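Local coordinates for alpha-fucosidase (Bifidobacterium bifidum, PDB 2EAB), which probably removes alpha-1,2-linked L-fucose from glycans as a GH95 glycoside hydrolase, this chain being the catalytic part of a longer protein, at residues A[32-37]-A[760-765]; A[46-51]-A[752-757]; A[868-873]-A[880-885]. All blocks are in the same frame, centred on the assembly; numbering follows the deposited sequence.

Interaction 1: A[32-37]-A[760-765]; sequences TATAGG and YHAPFQ
Ala762 pushes its methyl group into the backbone of residues 34-36. Its CB lies 3.3 Å from Thr34 O. Gly36 CA follows at 3.7 Å from Ala762 CB. Thr34 also touches this methyl with its CG2 branch, which is brought there by lying anti to the backbone N. Next along, Pro763 sets the rim of its ring against two carbonyl oxygens. Its CB is 3.3 Å from Ala35 O, and Pro763 CG is 3.6 Å from Gly37 O. This is the tight half of the contact. A side chain on Gly36 would run into Ala762 C and Pro763 N. It would also press on the preceding carbonyl, since phi is 84°. The peptide bonds before Ala762 and before Pro763 are both cis, which folds the 760-765 loop sharply here. His761 ND1 donates to Ala762 O from above the carbonyl plane, within the bend.

The Tyr760 side is looser and wetter. Ala33 CB approaches the Tyr760 ring obliquely, 4.1 Å from Tyr760 CE2. Between residues 32-37 and 760-765 the polar links run through water. One water, on this side, accepts from Thr34 N and is hydrogen-bonded to Tyr760 OH at 2.8 Å. A second lies at the other end of the contact, where it accepts from Gly37 N and donates to Ala762 O, at 2.8 Å from that oxygen.

The contact joins the N-terminal domain to the catalytic domain. Segment 32-37 links strand 19-22 to helix 42-50, and segment 760-765 lies between helices 738-751 and 767-780. Helix 42-50 packs beside both loops: Ala35 rests on its Asn45, and Phe764 on its Trp47.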
loop_
_atom_site.group_PDB
_atom_site.type_symbol
_atom_site.label_atom_id
_atom_site.label_comp_id
_atom_site.label_asym_id
_atom_site.label_seq_id
_atom_site.Cartn_x
_atom_site.Cartn_y
_atom_site.Cartn_z
ATOM N N THR A 32 -11.040 -17.504 15.307
ATOM C CA THR A 32 -10.484 -17.582 16.658
ATOM C C THR A 32 -9.148 -16.863 16.836
ATOM O O THR A 32 -8.608 -16.835 17.942
ATOM C CB THR A 32 -10.309 -19.048 17.124
ATOM O OG1 THR A 32 -9.361 -19.709 16.279
ATOM C CG2 THR A 32 -11.635 -19.795 17.089
ATOM N N ALA A 33 -8.598 -16.300 15.761
ATOM C CA ALA A 33 -7.370 -15.517 15.885
ATOM C C ALA A 33 -7.637 -14.214 16.644
ATOM O O ALA A 33 -8.786 -13.797 16.791
ATOM C CB ALA A 33 -6.759 -15.237 14.523
ATOM N N THR A 34 -6.576 -13.585 17.135
ATOM C CA THR A 34 -6.687 -12.328 17.877
ATOM C C THR A 34 -7.549 -11.320 17.122
ATOM O O THR A 34 -7.295 -11.033 15.951
ATOM C CB THR A 34 -5.302 -11.719 18.132
ATOM O OG1 THR A 34 -4.470 -12.699 18.762
ATOM C CG2 THR A 34 -5.398 -10.504 19.036
ATOM N N ALA A 35 -8.561 -10.792 17.806
ATOM C CA ALA A 35 -9.505 -9.848 17.206
ATOM C C ALA A 35 -8.919 -8.449 17.041
ATOM O O ALA A 35 -9.069 -7.827 15.987
ATOM C CB ALA A 35 -10.782 -9.789 18.027
ATOM N N GLY A 36 -8.260 -7.960 18.088
ATOM C CA GLY A 36 -7.677 -6.623 18.078
ATOM C C GLY A 36 -8.678 -5.543 18.448
ATOM O O GLY A 36 -9.882 -5.800 18.585
ATOM N N GLY A 37 -8.169 -4.326 18.615
ATOM C CA GLY A 37 -8.990 -3.172 18.966
ATOM C C GLY A 37 -10.115 -2.930 17.979
ATOM O O GLY A 37 -9.945 -3.115 16.765
ATOM N N TYR A 760 -3.176 -9.438 9.527
ATOM C CA TYR A 760 -3.618 -8.808 10.751
ATOM C C TYR A 760 -2.509 -8.275 11.631
ATOM O O TYR A 760 -1.378 -8.765 11.618
ATOM C CB TYR A 760 -4.610 -9.686 11.520
ATOM C CG TYR A 760 -4.089 -10.886 12.288
ATOM C CD1 TYR A 760 -3.569 -10.746 13.574
ATOM C CD2 TYR A 760 -4.203 -12.176 11.765
ATOM C CE1 TYR A 760 -3.143 -11.853 14.307
ATOM C CE2 TYR A 760 -3.786 -13.290 12.498
ATOM C CZ TYR A 760 -3.254 -13.115 13.761
ATOM O OH TYR A 760 -2.840 -14.196 14.509
ATOM N N HIS A 761 -2.885 -7.251 12.390
ATOM C CA HIS A 761 -2.005 -6.527 13.288
ATOM C C HIS A 761 -1.983 -7.065 14.745
ATOM O O HIS A 761 -0.916 -7.063 15.342
ATOM C CB HIS A 761 -2.339 -5.024 13.205
ATOM C CG HIS A 761 -1.512 -4.144 14.087
ATOM N ND1 HIS A 761 -1.789 -3.959 15.426
ATOM C CD2 HIS A 761 -0.450 -3.349 13.811
ATOM C CE1 HIS A 761 -0.916 -3.110 15.939
ATOM N NE2 HIS A 761 -0.095 -2.722 14.980
ATOM N N ALA A 762 -3.092 -7.497 15.365
ATOM C CA ALA A 762 -4.486 -7.381 14.945
ATOM C C ALA A 762 -4.972 -5.947 15.189
ATOM O O ALA A 762 -4.327 -5.194 15.920
ATOM C CB ALA A 762 -5.330 -8.359 15.761
ATOM N N PRO A 763 -6.114 -5.556 14.591
ATOM C CA PRO A 763 -7.023 -6.284 13.718
ATOM C C PRO A 763 -6.527 -6.321 12.269
ATOM O O PRO A 763 -5.353 -6.030 12.001
ATOM C CB PRO A 763 -8.307 -5.465 13.834
ATOM C CG PRO A 763 -7.811 -4.067 13.962
ATOM C CD PRO A 763 -6.590 -4.179 14.839
ATOM N N PHE A 764 -7.416 -6.687 11.352
ATOM C CA PHE A 764 -7.119 -6.675 9.919
ATOM C C PHE A 764 -6.486 -5.353 9.516
ATOM O O PHE A 764 -7.041 -4.286 9.801
ATOM C CB PHE A 764 -8.412 -6.906 9.123
ATOM C CG PHE A 764 -8.357 -6.461 7.674
ATOM C CD1 PHE A 764 -7.333 -6.860 6.819
ATOM C CD2 PHE A 764 -9.380 -5.678 7.163
ATOM C CE1 PHE A 764 -7.320 -6.450 5.480
ATOM C CE2 PHE A 764 -9.382 -5.275 5.830
ATOM C CZ PHE A 764 -8.348 -5.656 4.987
ATOM N N GLN A 765 -5.325 -5.450 8.867
ATOM C CA GLN A 765 -4.616 -4.320 8.272
ATOM C C GLN A 765 -4.055 -4.823 6.954
ATOM O O GLN A 765 -3.315 -5.808 6.928
ATOM C CB GLN A 765 -3.479 -3.853 9.186
ATOM C CG GLN A 765 -3.953 -3.156 10.455
ATOM C CD GLN A 765 -4.605 -1.820 10.174
ATOM O OE1 GLN A 765 -5.835 -1.693 10.179
ATOM N NE2 GLN A 765 -3.786 -0.816 9.926
HETATM O O HOH W 1 -4.126 -15.197 16.836
HETATM O O HOH W 2 -5.363 -3.892 18.176
#

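Interaction 2: A[46-51]-A[752-757]; sequences RWQQTT and AMYANL
The last turn of helix 42-50, at Gln48 and Gln49, meets a type I beta turn, Tyr754 to Leu757, in the loop that follows helix 738-751. The contact is a buried interface between the N-terminal domain and the catalytic domain, whose GH95 fold is an alpha/alpha barrel. Tyr754 and Asn756 carry it from the turn side.

Gln49 lies over one face of the Tyr754 ring. Its CG sits above the ring centre in a CH-pi contact, 3.5 Å from the centroid of the Tyr754 ring. The extended side chain then lays its amide almost flat over the CD1-CE1 side of the ring, with the planes 10° apart. Gln48 meets the CE2 side of the same ring with its CD at 3.5 Å from Tyr754 CE2, its amide steeply inclined. Both amides are held by further bonds: Gln48 OE1 takes Phe764 N, and Gln49 NE2 reaches Asn45 OD1 and Ala33 O. Tyr754 OH is hydrogen-bonded to Thr34 O. Replacing Tyr754 by alanine would take away its ring and hydroxyl, and is likely to leave Thr34 O without this mate and a gap beside both glutamine side chains.

Asn756 binds the carbonyls at the helix end. Its CG lies between the backbone N and the carbonyl carbon (chi1 61°), which turns the amide to the helix end, and ND2 gives two bonds. The one to Thr51 O, at 2.9 Å from ND2, lies in the carbonyl plane on a lone pair. The one to Gln48 O, at 3.0 Å from ND2, comes from above that carbonyl plane. Asn756 N also donates to Gln49 O, in a bent bond of 135°. Close by, a water donates to Gln49 OE1, at 2.7 Å from that oxygen, and accepts from Ala755 N.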
loop_
_atom_site.group_PDB
_atom_site.type_symbol
_atom_site.label_atom_id
_atom_site.label_comp_id
_atom_site.label_asym_id
_atom_site.label_seq_id
_atom_site.Cartn_x
_atom_site.Cartn_y
_atom_site.Cartn_z
ATOM N N ARG A 46 -15.995 -11.662 13.135
ATOM C CA ARG A 46 -16.250 -12.688 12.133
ATOM C C ARG A 46 -16.039 -12.122 10.730
ATOM O O ARG A 46 -15.420 -12.771 9.880
ATOM C CB ARG A 46 -17.657 -13.283 12.274
ATOM C CG ARG A 46 -17.906 -14.502 11.379
ATOM C CD ARG A 46 -17.329 -15.788 11.966
ATOM N NE ARG A 46 -18.013 -16.201 13.194
ATOM C CZ ARG A 46 -17.623 -17.206 13.975
ATOM N NH1 ARG A 46 -16.552 -17.931 13.668
ATOM N NH2 ARG A 46 -18.313 -17.490 15.070
ATOM N N TRP A 47 -16.544 -10.911 10.495
ATOM C CA TRP A 47 -16.374 -10.249 9.202
ATOM C C TRP A 47 -14.900 -10.238 8.764
ATOM O O TRP A 47 -14.561 -10.659 7.647
ATOM C CB TRP A 47 -16.929 -8.812 9.225
ATOM C CG TRP A 47 -16.566 -8.082 7.960
ATOM C CD1 TRP A 47 -17.236 -8.118 6.775
ATOM C CD2 TRP A 47 -15.410 -7.259 7.741
ATOM N NE1 TRP A 47 -16.581 -7.355 5.833
ATOM C CE2 TRP A 47 -15.453 -6.823 6.400
ATOM C CE3 TRP A 47 -14.352 -6.832 8.555
ATOM C CZ2 TRP A 47 -14.467 -5.996 5.848
ATOM C CZ3 TRP A 47 -13.369 -6.012 8.007
ATOM C CH2 TRP A 47 -13.438 -5.603 6.667
ATOM N N GLN A 48 -14.025 -9.754 9.640
ATOM C CA GLN A 48 -12.633 -9.518 9.241
ATOM C C GLN A 48 -11.841 -10.799 9.036
ATOM O O GLN A 48 -10.858 -10.802 8.294
ATOM C CB GLN A 48 -11.901 -8.611 10.236
ATOM C CG GLN A 48 -11.635 -9.246 11.586
ATOM C CD GLN A 48 -10.705 -8.427 12.450
ATOM O OE1 GLN A 48 -9.996 -7.538 11.967
ATOM N NE2 GLN A 48 -10.683 -8.739 13.738
ATOM N N GLN A 49 -12.263 -11.885 9.684
ATOM C CA GLN A 49 -11.496 -13.132 9.637
ATOM C C GLN A 49 -11.956 -14.109 8.563
ATOM O O GLN A 49 -11.204 -15.015 8.194
ATOM C CB GLN A 49 -11.485 -13.830 11.006
ATOM C CG GLN A 49 -10.896 -12.977 12.117
ATOM C CD GLN A 49 -10.329 -13.777 13.279
ATOM O OE1 GLN A 49 -9.885 -14.921 13.118
ATOM N NE2 GLN A 49 -10.311 -13.161 14.454
ATOM N N THR A 50 -13.177 -13.934 8.067
ATOM C CA THR A 50 -13.819 -15.007 7.298
ATOM C C THR A 50 -14.427 -14.638 5.944
ATOM O O THR A 50 -14.667 -15.530 5.132
ATOM C CB THR A 50 -14.918 -15.736 8.125
ATOM O OG1 THR A 50 -16.034 -14.863 8.297
ATOM C CG2 THR A 50 -14.408 -16.173 9.491
ATOM N N THR A 51 -14.695 -13.356 5.695
ATOM C CA THR A 51 -15.384 -12.965 4.467
ATOM C C THR A 51 -14.414 -12.752 3.305
ATOM O O THR A 51 -13.217 -12.554 3.508
ATOM C CB THR A 51 -16.265 -11.711 4.674
ATOM O OG1 THR A 51 -15.432 -10.590 4.995
ATOM C CG2 THR A 51 -17.290 -11.942 5.786
ATOM N N ALA A 752 -0.031 -14.023 11.469
ATOM C CA ALA A 752 -0.567 -12.730 11.032
ATOM C C ALA A 752 -1.517 -12.824 9.836
ATOM O O ALA A 752 -1.743 -11.834 9.132
ATOM C CB ALA A 752 0.569 -11.734 10.760
ATOM N N MET A 753 -2.093 -14.007 9.625
ATOM C CA MET A 753 -3.077 -14.201 8.569
ATOM C C MET A 753 -4.356 -14.813 9.117
ATOM O O MET A 753 -4.314 -15.834 9.810
ATOM C CB MET A 753 -2.511 -15.106 7.474
ATOM C CG MET A 753 -1.402 -14.467 6.664
ATOM S SD MET A 753 -2.066 -13.251 5.519
ATOM C CE MET A 753 -2.391 -14.319 4.139
ATOM N N TYR A 754 -5.488 -14.190 8.810
ATOM C CA TYR A 754 -6.786 -14.758 9.143
ATOM C C TYR A 754 -7.164 -15.853 8.135
ATOM O O TYR A 754 -6.461 -16.059 7.135
ATOM C CB TYR A 754 -7.861 -13.667 9.187
ATOM C CG TYR A 754 -7.765 -12.669 10.330
ATOM C CD1 TYR A 754 -7.386 -13.065 11.617
ATOM C CD2 TYR A 754 -8.106 -11.328 10.127
ATOM C CE1 TYR A 754 -7.325 -12.141 12.664
ATOM C CE2 TYR A 754 -8.053 -10.400 11.167
ATOM C CZ TYR A 754 -7.659 -10.809 12.427
ATOM O OH TYR A 754 -7.601 -9.880 13.446
ATOM N N ALA A 755 -8.278 -16.537 8.389
ATOM C CA ALA A 755 -8.737 -17.641 7.536
ATOM C C ALA A 755 -9.023 -17.228 6.094
ATOM O O ALA A 755 -8.911 -18.050 5.182
ATOM C CB ALA A 755 -9.960 -18.322 8.147
ATOM N N ASN A 756 -9.393 -15.960 5.900
ATOM C CA ASN A 756 -9.617 -15.387 4.572
ATOM C C ASN A 756 -8.351 -14.766 3.972
ATOM O O ASN A 756 -8.423 -14.037 2.980
ATOM C CB ASN A 756 -10.726 -14.333 4.639
ATOM C CG ASN A 756 -10.375 -13.167 5.563
ATOM O OD1 ASN A 756 -9.310 -13.141 6.178
ATOM N ND2 ASN A 756 -11.282 -12.202 5.667
ATOM N N LEU A 757 -7.216 -15.054 4.605
ATOM C CA LEU A 757 -5.893 -14.557 4.215
ATOM C C LEU A 757 -5.717 -13.040 4.304
ATOM O O LEU A 757 -4.785 -12.480 3.716
ATOM C CB LEU A 757 -5.446 -15.117 2.854
ATOM C CG LEU A 757 -5.463 -16.647 2.743
ATOM C CD1 LEU A 757 -4.844 -17.093 1.429
ATOM C CD2 LEU A 757 -4.766 -17.321 3.927
HETATM O O HOH W 3 -9.383 -16.788 11.164
#

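Interaction 3: A[868-873]-A[880-885]; sequences VNAKVV and SLLVFD
Val873 has CG1 anti to the carbonyl carbon (chi1 -62°), which leaves CG2 between the backbone N and that carbon. Val873 CG2 is 3.8 Å from Leu881 CB and touches Val883 CG2; the Val873 and Val883 side chains cross at about a right angle. Phe884 has its CG in the equivalent position, chi1 54°, which carries its ring away from the 868-873 backbone while CB stays close. Phe884 CB is 3.2 Å from Asn869 O. Val868 CG1 and Ala870 CB both reach the ring obliquely, each 4.1 Å from its nearest ring atom, CD1 and CD2 of Phe884.

The segments include the two strands of a beta hairpin, 871-874 and 880-884, in the C-terminal domain. Strand 871-874 lies at one edge of its sheet within the chain, and strand 880-884 lies between it and strand 847-851. The axes of 871-873 and 880-884 run antiparallel, at 150°. Lys871 with Val883 and Val873 with Leu881 are hydrogen-bonded pairs, each with two backbone bonds. The shortest is Val883 N to Lys871 O, 2.8 Å. Val872 with Leu882 is the non-hydrogen-bonded pair between them.

The faces differ. Val873, Leu881 and Val883 share one face, and all three touch Tyr795. On the other, Val872 CG2 packs 3.9 Å from Leu882 CD2, which also reaches Ala870 CB. Ser880 OG is hydrogen-bonded to Thr874 OG1 in the hairpin. A water joins Asn869 O to Asp885 N.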
loop_
_atom_site.group_PDB
_atom_site.type_symbol
_atom_site.label_atom_id
_atom_site.label_comp_id
_atom_site.label_asym_id
_atom_site.label_seq_id
_atom_site.Cartn_x
_atom_site.Cartn_y
_atom_site.Cartn_z
ATOM N N VAL A 868 24.213 -12.273 -28.440
ATOM C CA VAL A 868 24.224 -10.858 -28.102
ATOM C C VAL A 868 25.570 -10.522 -27.480
ATOM O O VAL A 868 26.033 -11.228 -26.584
ATOM C CB VAL A 868 23.071 -10.516 -27.119
ATOM C CG1 VAL A 868 23.222 -9.115 -26.538
ATOM C CG2 VAL A 868 21.725 -10.666 -27.811
ATOM N N ASN A 869 26.202 -9.457 -27.969
ATOM C CA ASN A 869 27.424 -8.964 -27.363
ATOM C C ASN A 869 27.121 -8.531 -25.935
ATOM O O ASN A 869 26.281 -7.654 -25.710
ATOM C CB ASN A 869 28.009 -7.799 -28.168
ATOM C CG ASN A 869 29.365 -7.354 -27.646
ATOM O OD1 ASN A 869 29.472 -6.355 -26.934
ATOM N ND2 ASN A 869 30.404 -8.106 -27.986
ATOM N N ALA A 870 27.772 -9.183 -24.977
ATOM C CA ALA A 870 27.605 -8.857 -23.564
ATOM C C ALA A 870 28.949 -8.856 -22.856
ATOM O O ALA A 870 29.665 -9.866 -22.850
ATOM C CB ALA A 870 26.640 -9.821 -22.888
ATOM N N LYS A 871 29.283 -7.709 -22.280
ATOM C CA LYS A 871 30.510 -7.542 -21.515
ATOM C C LYS A 871 30.292 -8.038 -20.094
ATOM O O LYS A 871 29.203 -7.891 -19.531
ATOM C CB LYS A 871 30.933 -6.069 -21.497
ATOM C CG LYS A 871 31.159 -5.448 -22.877
ATOM C CD LYS A 871 32.401 -6.001 -23.565
ATOM C CE LYS A 871 32.462 -5.553 -25.017
ATOM N NZ LYS A 871 33.566 -6.225 -25.755
ATOM N N VAL A 872 31.322 -8.646 -19.523
ATOM C CA VAL A 872 31.305 -9.023 -18.116
ATOM C C VAL A 872 32.150 -8.007 -17.353
ATOM O O VAL A 872 33.328 -7.801 -17.674
ATOM C CB VAL A 872 31.837 -10.465 -17.896
ATOM C CG1 VAL A 872 31.915 -10.800 -16.406
ATOM C CG2 VAL A 872 30.964 -11.479 -18.621
ATOM N N VAL A 873 31.530 -7.353 -16.373
ATOM C CA VAL A 873 32.235 -6.438 -15.478
ATOM C C VAL A 873 32.219 -7.022 -14.068
ATOM O O VAL A 873 31.282 -7.732 -13.699
ATOM C CB VAL A 873 31.648 -4.997 -15.508
ATOM C CG1 VAL A 873 31.781 -4.400 -16.905
ATOM C CG2 VAL A 873 30.189 -4.975 -15.047
ATOM N N SER A 880 29.899 -10.198 -10.465
ATOM C CA SER A 880 29.903 -9.808 -11.875
ATOM C C SER A 880 28.525 -9.439 -12.414
ATOM O O SER A 880 27.501 -9.957 -11.948
ATOM C CB SER A 880 30.491 -10.922 -12.742
ATOM O OG SER A 880 31.886 -11.055 -12.535
ATOM N N LEU A 881 28.521 -8.541 -13.397
ATOM C CA LEU A 881 27.339 -8.253 -14.203
ATOM C C LEU A 881 27.597 -8.582 -15.663
ATOM O O LEU A 881 28.728 -8.462 -16.153
ATOM C CB LEU A 881 26.955 -6.773 -14.132
ATOM C CG LEU A 881 26.831 -6.036 -12.806
ATOM C CD1 LEU A 881 26.400 -4.614 -13.094
ATOM C CD2 LEU A 881 25.839 -6.703 -11.877
ATOM N N LEU A 882 26.533 -8.986 -16.350
ATOM C CA LEU A 882 26.484 -8.990 -17.806
ATOM C C LEU A 882 25.899 -7.664 -18.258
ATOM O O LEU A 882 24.814 -7.277 -17.814
ATOM C CB LEU A 882 25.597 -10.128 -18.301
ATOM C CG LEU A 882 26.185 -11.533 -18.203
ATOM C CD1 LEU A 882 25.081 -12.576 -18.221
ATOM C CD2 LEU A 882 27.182 -11.783 -19.334
ATOM N N VAL A 883 26.619 -6.966 -19.127
ATOM C CA VAL A 883 26.208 -5.650 -19.594
ATOM C C VAL A 883 26.026 -5.685 -21.102
ATOM O O VAL A 883 26.952 -6.047 -21.836
ATOM C CB VAL A 883 27.243 -4.561 -19.207
ATOM C CG1 VAL A 883 26.813 -3.191 -19.723
ATOM C CG2 VAL A 883 27.437 -4.519 -17.695
ATOM N N PHE A 884 24.843 -5.303 -21.568
ATOM C CA PHE A 884 24.543 -5.339 -22.996
ATOM C C PHE A 884 23.511 -4.308 -23.401
ATOM O O PHE A 884 22.673 -3.898 -22.593
ATOM C CB PHE A 884 24.142 -6.753 -23.460
ATOM C CG PHE A 884 23.013 -7.383 -22.674
ATOM C CD1 PHE A 884 21.717 -7.399 -23.187
ATOM C CD2 PHE A 884 23.251 -8.002 -21.448
ATOM C CE1 PHE A 884 20.673 -8.006 -22.479
ATOM C CE2 PHE A 884 22.214 -8.600 -20.732
ATOM C CZ PHE A 884 20.928 -8.607 -21.249
ATOM N N ASP A 885 23.596 -3.871 -24.652
ATOM C CA ASP A 885 22.584 -3.007 -25.238
ATOM C C ASP A 885 21.287 -3.769 -25.402
ATOM O O ASP A 885 21.290 -4.976 -25.618
ATOM C CB ASP A 885 23.025 -2.517 -26.619
ATOM C CG ASP A 885 24.226 -1.594 -26.565
ATOM O OD1 ASP A 885 24.514 -1.008 -25.500
ATOM O OD2 ASP A 885 24.890 -1.453 -27.613
HETATM O O HOH W 4 25.475 -5.193 -26.484
#

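Interactions 1 and 2 both join the N-terminal domain, through the loop before helix 42-50 or the end of that helix, to one loop of the catalytic domain. Their centres lie about 9 Å apart, and the Tyr754 and Tyr760 rings stack between them. Interaction 2 is the buried one, with direct hydrogen bonds from Asn756 and one glutamine amide stacked flat on an aromatic ring. Interaction 1 lies nearer the surface, packs methyl and proline carbons on backbone, and bridges its polar groups by water. Interaction 3 is separate, its centre about 48 Å from that of interaction 2. It joins neighbours in sequence, not distant domains, and relies on regular backbone pairing at a sheet edge.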